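Long-range contacts in kcn28 (Kitasatospora, PDB 6J31), which has the two Rossmann-like domains of the GT-B clan and is related to erythromycin biosynthesis protein CIII: residues V230-L235 with D297-H302; P244-C249 with L261-G266; G87-L92 with A113-M118. One frame throughout, in Å; residues are numbered along the deposited sequence.

Contact 1 (V230-L235 with D297-H302)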
ATOM      1  N   VAL A 230     -13.736  16.970  14.520  1.00 68.05           N
ATOM      2  CA  VAL A 230     -12.943  15.819  14.935  1.00 63.23           C
ATOM      3  C   VAL A 230     -11.720  15.711  14.035  1.00 58.67           C
ATOM      4  O   VAL A 230     -11.838  15.773  12.806  1.00 56.97           O
ATOM      5  CB  VAL A 230     -13.769  14.521  14.885  1.00 62.23           C
ATOM      6  CG1 VAL A 230     -12.871  13.306  15.047  1.00 61.79           C
ATOM      7  CG2 VAL A 230     -14.852  14.545  15.948  1.00 61.94           C
ATOM      8  N   ALA A 231     -10.558  15.521  14.647  1.00 56.76           N
ATOM      9  CA  ALA A 231      -9.310  15.300  13.937  1.00 54.34           C
ATOM     10  C   ALA A 231      -8.735  13.947  14.322  1.00 53.59           C
ATOM     11  O   ALA A 231      -8.753  13.569  15.497  1.00 56.20           O
ATOM     12  CB  ALA A 231      -8.296  16.394  14.249  1.00 53.90           C
ATOM     13  N   LEU A 232      -8.213  13.224  13.335  1.00 51.55           N
ATOM     14  CA  LEU A 232      -7.522  11.964  13.566  1.00 48.62           C
ATOM     15  C   LEU A 232      -6.072  12.110  13.130  1.00 49.11           C
ATOM     16  O   LEU A 232      -5.801  12.526  11.999  1.00 48.65           O
ATOM     17  CB  LEU A 232      -8.186  10.808  12.811  1.00 45.30           C
ATOM     18  CG  LEU A 232      -7.371   9.508  12.797  1.00 42.25           C
ATOM     19  CD1 LEU A 232      -7.212   8.938  14.207  1.00 40.44           C
ATOM     20  CD2 LEU A 232      -7.976   8.477  11.859  1.00 41.07           C
ATOM     21  N   VAL A 233      -5.147  11.793  14.031  1.00 50.56           N
ATOM     22  CA  VAL A 233      -3.720  11.788  13.732  1.00 51.01           C
ATOM     23  C   VAL A 233      -3.250  10.342  13.790  1.00 52.92           C
ATOM     24  O   VAL A 233      -3.268   9.714  14.856  1.00 52.68           O
ATOM     25  CB  VAL A 233      -2.921  12.665  14.706  1.00 49.98           C
ATOM     26  CG1 VAL A 233      -1.426  12.559  14.412  1.00 49.40           C
ATOM     27  CG2 VAL A 233      -3.385  14.106  14.627  1.00 49.47           C
ATOM     28  N   SER A 234      -2.832   9.809  12.645  1.00 55.28           N
ATOM     29  CA  SER A 234      -2.411   8.412  12.569  1.00 58.82           C
ATOM     30  C   SER A 234      -1.335   8.301  11.496  1.00 64.09           C
ATOM     31  O   SER A 234      -1.643   8.312  10.302  1.00 64.05           O
ATOM     32  CB  SER A 234      -3.592   7.499  12.266  1.00 57.72           C
ATOM     33  OG  SER A 234      -3.250   6.138  12.465  1.00 57.30           O
ATOM     34  N   LEU A 235      -0.082   8.195  11.925  1.00 69.93           N
ATOM     35  CA  LEU A 235       1.016   7.997  10.985  1.00 75.85           C
ATOM     36  C   LEU A 235       1.243   6.491  10.858  1.00 86.75           C
ATOM     37  O   LEU A 235       2.201   5.917  11.369  1.00 86.00           O
ATOM     38  CB  LEU A 235       2.258   8.717  11.488  1.00 71.57           C
ATOM     39  CG  LEU A 235       2.070  10.164  11.952  1.00 68.22           C
ATOM     40  CD1 LEU A 235       3.401  10.748  12.382  1.00 67.23           C
ATOM     41  CD2 LEU A 235       1.440  11.016  10.859  1.00 66.47           C
ATOM     42  N   ASP A 297     -13.118  15.321  10.591  1.00 53.11           N
ATOM     43  CA  ASP A 297     -13.087  16.507   9.750  1.00 54.04           C
ATOM     44  C   ASP A 297     -11.724  16.748   9.116  1.00 52.19           C
ATOM     45  O   ASP A 297     -11.640  17.483   8.128  1.00 51.30           O
ATOM     46  CB  ASP A 297     -13.503  17.740  10.565  1.00 55.86           C
ATOM     47  CG  ASP A 297     -14.930  17.638  11.091  1.00 56.46           C
ATOM     48  OD1 ASP A 297     -15.870  17.842  10.295  1.00 56.44           O
ATOM     49  OD2 ASP A 297     -15.118  17.349  12.293  1.00 56.39           O
ATOM     50  N   VAL A 298     -10.665  16.147   9.657  1.00 50.20           N
ATOM     51  CA  VAL A 298      -9.337  16.199   9.059  1.00 49.16           C
ATOM     52  C   VAL A 298      -8.585  14.949   9.486  1.00 47.43           C
ATOM     53  O   VAL A 298      -8.882  14.351  10.524  1.00 46.99           O
ATOM     54  CB  VAL A 298      -8.563  17.486   9.438  1.00 49.40           C
ATOM     55  CG1 VAL A 298      -8.064  17.409  10.857  1.00 50.00           C
ATOM     56  CG2 VAL A 298      -7.401  17.710   8.482  1.00 47.96           C
ATOM     57  N   PHE A 299      -7.623  14.540   8.664  1.00 46.52           N
ATOM     58  CA  PHE A 299      -6.872  13.307   8.862  1.00 46.62           C
ATOM     59  C   PHE A 299      -5.399  13.608   8.635  1.00 46.52           C
ATOM     60  O   PHE A 299      -5.019  14.051   7.547  1.00 46.85           O
ATOM     61  CB  PHE A 299      -7.380  12.222   7.903  1.00 47.00           C
ATOM     62  CG  PHE A 299      -6.652  10.908   7.998  1.00 47.25           C
ATOM     63  CD1 PHE A 299      -6.025  10.514   9.165  1.00 47.71           C
ATOM     64  CD2 PHE A 299      -6.615  10.056   6.905  1.00 47.44           C
ATOM     65  CE1 PHE A 299      -5.365   9.298   9.237  1.00 47.76           C
ATOM     66  CE2 PHE A 299      -5.961   8.839   6.969  1.00 46.19           C
ATOM     67  CZ  PHE A 299      -5.335   8.459   8.136  1.00 46.22           C
ATOM     68  N   VAL A 300      -4.575  13.394   9.655  1.00 46.15           N
ATOM     69  CA  VAL A 300      -3.134  13.606   9.554  1.00 46.24           C
ATOM     70  C   VAL A 300      -2.455  12.247   9.430  1.00 46.78           C
ATOM     71  O   VAL A 300      -2.539  11.420  10.346  1.00 46.61           O
ATOM     72  CB  VAL A 300      -2.587  14.384  10.760  1.00 46.16           C
ATOM     73  CG1 VAL A 300      -1.114  14.697  10.549  1.00 45.77           C
ATOM     74  CG2 VAL A 300      -3.391  15.651  10.994  1.00 45.53           C
ATOM     75  N   THR A 301      -1.777  12.017   8.304  1.00 47.24           N
ATOM     76  CA  THR A 301      -1.193  10.721   7.986  1.00 47.56           C
ATOM     77  C   THR A 301       0.181  10.927   7.358  1.00 50.07           C
ATOM     78  O   THR A 301       0.533  12.033   6.943  1.00 49.13           O
ATOM     79  CB  THR A 301      -2.093   9.917   7.034  1.00 46.33           C
ATOM     80  OG1 THR A 301      -1.423   8.716   6.627  1.00 45.76           O
ATOM     81  CG2 THR A 301      -2.438  10.745   5.801  1.00 45.53           C
ATOM     82  N   HIS A 302       0.968   9.843   7.304  1.00 54.99           N
ATOM     83  CA  HIS A 302       2.241   9.893   6.588  1.00 60.36           C
ATOM     84  C   HIS A 302       2.059  10.039   5.084  1.00 56.31           C
ATOM     85  O   HIS A 302       2.987  10.483   4.402  1.00 55.46           O
ATOM     86  CB  HIS A 302       3.084   8.635   6.837  1.00 68.39           C
ATOM     87  CG  HIS A 302       3.956   8.701   8.056  1.00 75.61           C
ATOM     88  ND1 HIS A 302       4.754   9.788   8.352  1.00 77.63           N
ATOM     89  CD2 HIS A 302       4.199   7.784   9.021  1.00 76.76           C
ATOM     90  CE1 HIS A 302       5.418   9.551   9.470  1.00 77.71           C
ATOM     91  NE2 HIS A 302       5.101   8.342   9.896  1.00 76.99           N
TER
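Val230 and Asp297 open a ladder of backbone hydrogen bonds that illustrates how two parallel strands are joined side by side. Asp297 N gives a hydrogen bond of 2.6 Å to Val230 O, which also takes a weak one from Val298 N. Farther along, Leu232 uses both its N-H and its carbonyl: its N bonds to Val298 O, and Val300 N reaches its O at 2.8 Å. Ser234 N then bonds to Val300 O, also at 2.8 Å. One rung is made by a side chain, for Asp297 OD2 accepts Val230 N through its anti lone pair at 2.6 Å, so a carboxylate continues the ladder where the strand 298-301 has yet to begin.

Apolar contacts alternate between the two faces of the sheet. On one face, Ala231 CB meets Val298 CG1 at 3.5 Å, and the neighbouring valines Val233 and Val300 lie side by side through their CG2 methyls, under helix 243-253. On the other, Phe299 CG is anti to its backbone N (chi1 179°), bringing the ring alongside Leu232, whose CD2 lies 3.8 Å from Phe299 CE1. The CD1/CE1 side of this ring is turned edge-on to the first strand, with Leu232 O and Ser234 CB near its plane, while Val292 and Leu293 of helix 289-294 cover Leu232.

A CH-pi contact finishes the pair: Leu235 CB stands over one face of the His302 imidazole, 3.5 Å from its centroid, and the two side chains cross at about a right angle. Ala321 O holds His302 ND1 by a hydrogen bond, which would restrict rotation of the ring.

Strands 229-234 and 298-301 are the first and fourth in a sheet of order 3-2-1-4-5-6, the central pair at the topological switch point of a Rossmann-like domain.

Contact 2 (P244-C249 with L261-G266)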
ATOM      1  N   PRO A 244       7.806  13.819  19.826  1.00 84.98           N
ATOM      2  CA  PRO A 244       7.811  15.290  19.735  1.00 82.77           C
ATOM      3  C   PRO A 244       6.717  15.836  18.834  1.00 80.74           C
ATOM      4  O   PRO A 244       6.100  16.855  19.170  1.00 80.93           O
ATOM      5  CB  PRO A 244       9.211  15.602  19.188  1.00 82.68           C
ATOM      6  CG  PRO A 244      10.037  14.465  19.633  1.00 83.16           C
ATOM      7  CD  PRO A 244       9.149  13.267  19.556  1.00 83.64           C
ATOM      8  N   PHE A 245       6.455  15.183  17.698  1.00 78.95           N
ATOM      9  CA  PHE A 245       5.345  15.610  16.851  1.00 77.97           C
ATOM     10  C   PHE A 245       4.012  15.396  17.554  1.00 78.50           C
ATOM     11  O   PHE A 245       3.104  16.229  17.442  1.00 78.00           O
ATOM     12  CB  PHE A 245       5.378  14.877  15.510  1.00 76.88           C
ATOM     13  CG  PHE A 245       4.217  15.213  14.611  1.00 76.20           C
ATOM     14  CD1 PHE A 245       4.155  16.436  13.961  1.00 75.86           C
ATOM     15  CD2 PHE A 245       3.191  14.304  14.414  1.00 76.19           C
ATOM     16  CE1 PHE A 245       3.085  16.747  13.141  1.00 75.81           C
ATOM     17  CE2 PHE A 245       2.124  14.609  13.590  1.00 76.42           C
ATOM     18  CZ  PHE A 245       2.070  15.831  12.956  1.00 76.32           C
ATOM     19  N   TYR A 246       3.872  14.277  18.274  1.00 80.27           N
ATOM     20  CA  TYR A 246       2.645  14.010  19.020  1.00 82.96           C
ATOM     21  C   TYR A 246       2.396  15.100  20.053  1.00 80.16           C
ATOM     22  O   TYR A 246       1.248  15.496  20.294  1.00 80.00           O
ATOM     23  CB  TYR A 246       2.723  12.641  19.698  1.00 89.79           C
ATOM     24  CG  TYR A 246       2.706  11.480  18.732  1.00 97.12           C
ATOM     25  CD1 TYR A 246       2.036  11.574  17.521  1.00100.84           C
ATOM     26  CD2 TYR A 246       3.340  10.281  19.040  1.00100.85           C
ATOM     27  CE1 TYR A 246       2.010  10.518  16.635  1.00104.33           C
ATOM     28  CE2 TYR A 246       3.323   9.218  18.158  1.00104.32           C
ATOM     29  CZ  TYR A 246       2.653   9.342  16.959  1.00108.58           C
ATOM     30  OH  TYR A 246       2.624   8.291  16.074  1.00117.47           O
ATOM     31  N   GLU A 247       3.463  15.577  20.690  1.00 78.80           N
ATOM     32  CA  GLU A 247       3.330  16.671  21.643  1.00 78.97           C
ATOM     33  C   GLU A 247       2.915  17.968  20.958  1.00 77.64           C
ATOM     34  O   GLU A 247       2.126  18.739  21.513  1.00 77.64           O
ATOM     35  CB  GLU A 247       4.626  16.820  22.436  1.00 81.10           C
ATOM     36  CG  GLU A 247       4.806  15.720  23.464  1.00 82.76           C
ATOM     37  CD  GLU A 247       5.892  16.043  24.459  1.00 84.83           C
ATOM     38  OE1 GLU A 247       5.580  16.332  25.637  1.00 86.25           O
ATOM     39  OE2 GLU A 247       7.067  16.028  24.038  1.00 84.78           O
ATOM     40  N   THR A 248       3.418  18.227  19.752  1.00 76.93           N
ATOM     41  CA  THR A 248       2.927  19.375  18.994  1.00 77.09           C
ATOM     42  C   THR A 248       1.437  19.240  18.681  1.00 77.39           C
ATOM     43  O   THR A 248       0.691  20.224  18.738  1.00 77.96           O
ATOM     44  CB  THR A 248       3.734  19.542  17.710  1.00 76.61           C
ATOM     45  OG1 THR A 248       5.131  19.581  18.029  1.00 76.84           O
ATOM     46  CG2 THR A 248       3.350  20.830  17.008  1.00 76.47           C
ATOM     47  N   CYS A 249       0.984  18.024  18.355  1.00 77.28           N
ATOM     48  CA  CYS A 249      -0.427  17.819  18.034  1.00 78.39           C
ATOM     49  C   CYS A 249      -1.323  18.100  19.236  1.00 80.79           C
ATOM     50  O   CYS A 249      -2.341  18.792  19.113  1.00 81.67           O
ATOM     51  CB  CYS A 249      -0.645  16.398  17.511  1.00 77.07           C
ATOM     52  SG  CYS A 249       0.136  16.062  15.911  1.00 75.48           S
ATOM     53  N   LEU A 261      -9.446  15.678  19.330  1.00 62.64           N
ATOM     54  CA  LEU A 261      -8.312  15.013  18.707  1.00 59.55           C
ATOM     55  C   LEU A 261      -8.291  13.543  19.103  1.00 55.52           C
ATOM     56  O   LEU A 261      -8.350  13.213  20.292  1.00 54.39           O
ATOM     57  CB  LEU A 261      -7.004  15.691  19.118  1.00 60.50           C
ATOM     58  CG  LEU A 261      -5.707  14.895  18.971  1.00 59.32           C
ATOM     59  CD1 LEU A 261      -5.455  14.526  17.523  1.00 58.56           C
ATOM     60  CD2 LEU A 261      -4.545  15.697  19.520  1.00 60.32           C
ATOM     61  N   VAL A 262      -8.215  12.669  18.104  1.00 52.85           N
ATOM     62  CA  VAL A 262      -7.988  11.243  18.300  1.00 50.08           C
ATOM     63  C   VAL A 262      -6.569  10.977  17.829  1.00 51.92           C
ATOM     64  O   VAL A 262      -6.291  10.998  16.624  1.00 52.46           O
ATOM     65  CB  VAL A 262      -8.995  10.376  17.533  1.00 46.22           C
ATOM     66  CG1 VAL A 262      -8.617   8.902  17.659  1.00 43.99           C
ATOM     67  CG2 VAL A 262     -10.411  10.624  18.024  1.00 45.66           C
ATOM     68  N   LEU A 263      -5.672  10.730  18.770  1.00 54.63           N
ATOM     69  CA  LEU A 263      -4.246  10.624  18.491  1.00 57.10           C
ATOM     70  C   LEU A 263      -3.847   9.156  18.580  1.00 58.79           C
ATOM     71  O   LEU A 263      -3.813   8.581  19.672  1.00 59.16           O
ATOM     72  CB  LEU A 263      -3.452  11.486  19.473  1.00 57.88           C
ATOM     73  CG  LEU A 263      -1.928  11.497  19.364  1.00 57.70           C
ATOM     74  CD1 LEU A 263      -1.489  11.558  17.916  1.00 56.98           C
ATOM     75  CD2 LEU A 263      -1.355  12.674  20.145  1.00 57.39           C
ATOM     76  N   GLN A 264      -3.519   8.562  17.436  1.00 59.66           N
ATOM     77  CA  GLN A 264      -3.074   7.176  17.378  1.00 62.04           C
ATOM     78  C   GLN A 264      -1.552   7.198  17.312  1.00 62.24           C
ATOM     79  O   GLN A 264      -0.972   7.655  16.324  1.00 62.06           O
ATOM     80  CB  GLN A 264      -3.689   6.449  16.185  1.00 65.18           C
ATOM     81  CG  GLN A 264      -3.614   4.936  16.298  1.00 68.00           C
ATOM     82  CD  GLN A 264      -3.064   4.271  15.058  1.00 69.60           C
ATOM     83  OE1 GLN A 264      -3.687   3.362  14.505  1.00 70.80           O
ATOM     84  NE2 GLN A 264      -1.891   4.711  14.616  1.00 69.50           N
ATOM     85  N   ILE A 265      -0.918   6.695  18.370  1.00 63.74           N
ATOM     86  CA  ILE A 265       0.525   6.802  18.561  1.00 65.82           C
ATOM     87  C   ILE A 265       1.285   5.564  18.117  1.00 69.68           C
ATOM     88  O   ILE A 265       2.521   5.620  18.016  1.00 68.74           O
ATOM     89  CB  ILE A 265       0.848   7.111  20.036  1.00 64.55           C
ATOM     90  CG1 ILE A 265       0.135   6.097  20.925  1.00 63.20           C
ATOM     91  CG2 ILE A 265       0.422   8.524  20.380  1.00 64.51           C
ATOM     92  CD1 ILE A 265       0.319   6.340  22.365  1.00 63.07           C
ATOM     93  N   GLY A 266       0.607   4.439  17.925  1.00 75.62           N
ATOM     94  CA  GLY A 266       1.248   3.217  17.497  1.00 81.71           C
ATOM     95  C   GLY A 266       1.580   2.290  18.659  1.00 88.31           C
ATOM     96  O   GLY A 266       1.710   2.699  19.814  1.00 88.66           O
TER
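Leu261, at the start of 261-266, meets the helix through CD2, which lies 3.8 Å from Cys249 O and farther from the CB of the same cysteine, so a methyl rests against the end of this helical segment. The two elements run antiparallel, at 173°, with axes 10.2 Å apart, a spacing bridged mainly by side chains.

Two residues on, Leu263 reaches up with CG anti to its backbone N (chi1 179°), and its two methyls divide the work. CD1 meets the Tyr246 ring obliquely, 3.5 Å from CD1 of the tyrosine, whereas CD2 leans on the backbone, 3.8 Å from Tyr246 O. Gln264 starts its side chain away from the helix and meets Tyr246 with its carbonyl, which lies near the phenol end of the ring.

Ile265 takes over where the strand gives way to a loop. Its CG2 sits over a face of the Tyr246 ring in a CH-pi contact, 3.9 Å from the centroid and 21° off the normal, on the same side of the ring as Leu263 CD1. The phenol thus extends past the strand end, its OH 3.3 Å from Ile265 O; that oxygen takes a hydrogen bond from Thr240 OG1.

These parts belong to the beta-alpha-beta unit of strand 229-234, helix 243-253 and strand 259-264, in which Val233 touches Cys249, Leu261 and Leu263 alike. The example shows how a helix is held on a parallel sheet chiefly by shape: aliphatic branches against one aromatic ring and a little backbone, all buried, with the polar end of the tyrosine placed where the strand stops and main-chain carbonyls and the Thr240 hydroxyl gather.

Contact 3 (G87-L92 with A113-M118)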
ATOM      1  N   GLY A  87      15.174 -17.308  -2.200  1.00 32.08           N
ATOM      2  CA  GLY A  87      14.549 -18.285  -1.318  1.00 30.48           C
ATOM      3  C   GLY A  87      13.123 -18.641  -1.704  1.00 31.50           C
ATOM      4  O   GLY A  87      12.662 -19.759  -1.449  1.00 30.36           O
ATOM      5  N   MET A  88      12.377 -17.673  -2.244  1.00 32.34           N
ATOM      6  CA  MET A  88      10.962 -17.899  -2.527  1.00 32.24           C
ATOM      7  C   MET A  88      10.759 -18.891  -3.668  1.00 30.26           C
ATOM      8  O   MET A  88       9.911 -19.786  -3.579  1.00 29.56           O
ATOM      9  CB  MET A  88      10.275 -16.572  -2.848  1.00 35.44           C
ATOM     10  CG  MET A  88       8.764 -16.651  -2.900  1.00 37.70           C
ATOM     11  SD  MET A  88       8.005 -15.137  -3.517  1.00 38.29           S
ATOM     12  CE  MET A  88       8.597 -13.921  -2.346  1.00 41.46           C
ATOM     13  N   LEU A  89      11.524 -18.744  -4.747  1.00 30.13           N
ATOM     14  CA  LEU A  89      11.252 -19.520  -5.957  1.00 28.98           C
ATOM     15  C   LEU A  89      11.294 -21.027  -5.734  1.00 29.20           C
ATOM     16  O   LEU A  89      10.339 -21.709  -6.146  1.00 28.57           O
ATOM     17  CB  LEU A  89      12.213 -19.075  -7.062  1.00 30.07           C
ATOM     18  CG  LEU A  89      12.136 -19.843  -8.376  1.00 30.81           C
ATOM     19  CD1 LEU A  89      10.734 -19.774  -8.958  1.00 30.37           C
ATOM     20  CD2 LEU A  89      13.144 -19.246  -9.342  1.00 30.44           C
ATOM     21  N   PRO A  90      12.320 -21.612  -5.097  1.00 30.07           N
ATOM     22  CA  PRO A  90      12.286 -23.071  -4.889  1.00 29.79           C
ATOM     23  C   PRO A  90      11.139 -23.516  -4.001  1.00 30.50           C
ATOM     24  O   PRO A  90      10.586 -24.602  -4.210  1.00 31.67           O
ATOM     25  CB  PRO A  90      13.651 -23.372  -4.255  1.00 29.52           C
ATOM     26  CG  PRO A  90      14.103 -22.087  -3.679  1.00 28.72           C
ATOM     27  CD  PRO A  90      13.549 -21.013  -4.549  1.00 28.67           C
ATOM     28  N   GLN A  91      10.769 -22.712  -3.004  1.00 29.85           N
ATOM     29  CA  GLN A  91       9.630 -23.073  -2.168  1.00 30.41           C
ATOM     30  C   GLN A  91       8.335 -23.067  -2.966  1.00 30.12           C
ATOM     31  O   GLN A  91       7.526 -23.993  -2.848  1.00 31.89           O
ATOM     32  CB  GLN A  91       9.535 -22.131  -0.978  1.00 31.08           C
ATOM     33  CG  GLN A  91      10.742 -22.198  -0.079  1.00 31.46           C
ATOM     34  CD  GLN A  91      10.596 -21.313   1.123  1.00 29.38           C
ATOM     35  OE1 GLN A  91       9.802 -21.597   2.013  1.00 29.63           O
ATOM     36  NE2 GLN A  91      11.380 -20.243   1.172  1.00 25.00           N
ATOM     37  N   LEU A  92       8.139 -22.049  -3.805  1.00 29.47           N
ATOM     38  CA  LEU A  92       6.962 -22.020  -4.665  1.00 28.00           C
ATOM     39  C   LEU A  92       6.974 -23.186  -5.642  1.00 28.70           C
ATOM     40  O   LEU A  92       5.929 -23.791  -5.908  1.00 29.08           O
ATOM     41  CB  LEU A  92       6.904 -20.695  -5.420  1.00 27.94           C
ATOM     42  CG  LEU A  92       6.635 -19.438  -4.600  1.00 26.65           C
ATOM     43  CD1 LEU A  92       6.587 -18.246  -5.528  1.00 26.66           C
ATOM     44  CD2 LEU A  92       5.339 -19.569  -3.819  1.00 24.71           C
ATOM     45  N   ALA A 113       7.067 -15.589  -8.427  1.00 26.74           N
ATOM     46  CA  ALA A 113       5.948 -16.340  -8.979  1.00 29.31           C
ATOM     47  C   ALA A 113       5.858 -16.174 -10.490  1.00 28.71           C
ATOM     48  O   ALA A 113       5.472 -17.116 -11.191  1.00 29.03           O
ATOM     49  CB  ALA A 113       4.641 -15.906  -8.312  1.00 29.97           C
ATOM     50  N   ARG A 114       6.214 -14.998 -11.015  1.00 28.28           N
ATOM     51  CA  ARG A 114       6.225 -14.828 -12.465  1.00 29.77           C
ATOM     52  C   ARG A 114       7.301 -15.689 -13.115  1.00 31.61           C
ATOM     53  O   ARG A 114       7.065 -16.293 -14.169  1.00 32.63           O
ATOM     54  CB  ARG A 114       6.439 -13.363 -12.835  1.00 29.43           C
ATOM     55  CG  ARG A 114       6.543 -13.131 -14.328  1.00 31.47           C
ATOM     56  CD  ARG A 114       6.918 -11.694 -14.648  1.00 33.93           C
ATOM     57  NE  ARG A 114       6.921 -11.451 -16.088  1.00 36.28           N
ATOM     58  CZ  ARG A 114       7.334 -10.327 -16.665  1.00 37.37           C
ATOM     59  NH1 ARG A 114       7.804  -9.325 -15.936  1.00 38.43           N
ATOM     60  NH2 ARG A 114       7.280 -10.211 -17.983  1.00 38.50           N
ATOM     61  N   VAL A 115       8.479 -15.774 -12.488  1.00 31.20           N
ATOM     62  CA  VAL A 115       9.531 -16.644 -13.008  1.00 29.97           C
ATOM     63  C   VAL A 115       9.026 -18.073 -13.078  1.00 32.18           C
ATOM     64  O   VAL A 115       9.225 -18.778 -14.075  1.00 31.98           O
ATOM     65  CB  VAL A 115      10.796 -16.537 -12.136  1.00 28.96           C
ATOM     66  CG1 VAL A 115      11.858 -17.535 -12.602  1.00 29.75           C
ATOM     67  CG2 VAL A 115      11.341 -15.114 -12.139  1.00 27.35           C
ATOM     68  N   LEU A 116       8.328 -18.506 -12.028  1.00 33.52           N
ATOM     69  CA  LEU A 116       7.743 -19.837 -12.010  1.00 34.19           C
ATOM     70  C   LEU A 116       6.704 -19.980 -13.116  1.00 34.32           C
ATOM     71  O   LEU A 116       6.669 -20.993 -13.826  1.00 34.22           O
ATOM     72  CB  LEU A 116       7.123 -20.085 -10.635  1.00 35.10           C
ATOM     73  CG  LEU A 116       7.089 -21.490 -10.038  1.00 35.78           C
ATOM     74  CD1 LEU A 116       5.841 -21.724  -9.198  1.00 34.36           C
ATOM     75  CD2 LEU A 116       7.285 -22.566 -11.088  1.00 36.66           C
ATOM     76  N   ALA A 117       5.874 -18.950 -13.302  1.00 33.86           N
ATOM     77  CA  ALA A 117       4.853 -18.994 -14.342  1.00 33.40           C
ATOM     78  C   ALA A 117       5.481 -19.077 -15.724  1.00 33.21           C
ATOM     79  O   ALA A 117       4.964 -19.764 -16.611  1.00 33.29           O
ATOM     80  CB  ALA A 117       3.940 -17.774 -14.230  1.00 33.23           C
ATOM     81  N   MET A 118       6.592 -18.368 -15.932  1.00 33.64           N
ATOM     82  CA  MET A 118       7.284 -18.442 -17.214  1.00 34.94           C
ATOM     83  C   MET A 118       7.846 -19.841 -17.463  1.00 34.31           C
ATOM     84  O   MET A 118       7.779 -20.351 -18.587  1.00 32.98           O
ATOM     85  CB  MET A 118       8.386 -17.386 -17.258  1.00 37.03           C
ATOM     86  CG  MET A 118       7.848 -15.972 -17.460  1.00 39.26           C
ATOM     87  SD  MET A 118       9.022 -14.678 -17.026  1.00 42.16           S
ATOM     88  CE  MET A 118      10.031 -14.639 -18.506  1.00 41.18           C
TER
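The helical segments that carry Leu89 and Leu92 on one side and Ala113, Val115 and Leu116 on the other pass each other with axes 9.5 Å apart and a crossing angle of -47°. The first of them is kinked at Pro90, whose N makes no bond to the preceding turn; in the same turn Gln91 NE2 gives a hydrogen bond to Gly87 O, from above the carbonyl plane.

Between the helices the side chains that meet are all aliphatic, and two of their methyls also lie against backbone. A chi1 of 176° swings the Leu89 fork away from its own backbone N and toward the partner helix: CD2 touches Val115 CG1 at 3.9 Å, and CD1 lies 4.0 Å from Leu116 CB, so the leucine spans two successive residues of that helix. One turn later Leu92 meets the partner with CD1 alone of its two methyls. This CD1 lies against the start of the second segment, 4.0 Å from Ala113 N, while the Leu92 backbone receives the return contact from Leu116, whose CD1 comes within 3.9 Å of Leu92 O.

Beneath this layer, Leu92 and Ala113 both rest on Val10 of strand 6-10, and Leu116 packs on Phe104 of strand 103-107. Two neighbouring helices covering one side of a parallel sheet in this way are typical of a Rossmann-like domain, here the seven-stranded N-terminal one.

Overall arrangement
Followed from the N terminus, the chain first closes contact 3, where helix 74-96 meets helix 112-120 after an excursion through strand 103-107; this belongs to the seven-stranded domain. Only later does contact 1 open at strand 229-234. Before it closes at strand 298-301, the chain turns through helix 243-253 and strand 259-264, so contact 2 begins and ends within that longer loop. Contacts 1 and 2 touch, their strands being neighbours in the six-stranded sheet, with a probable hydrogen bond from Val262 N to Ala231 O. Contact 3 lies on the opposite side of the chain's centre, its centre about 40 Å from that of contact 1.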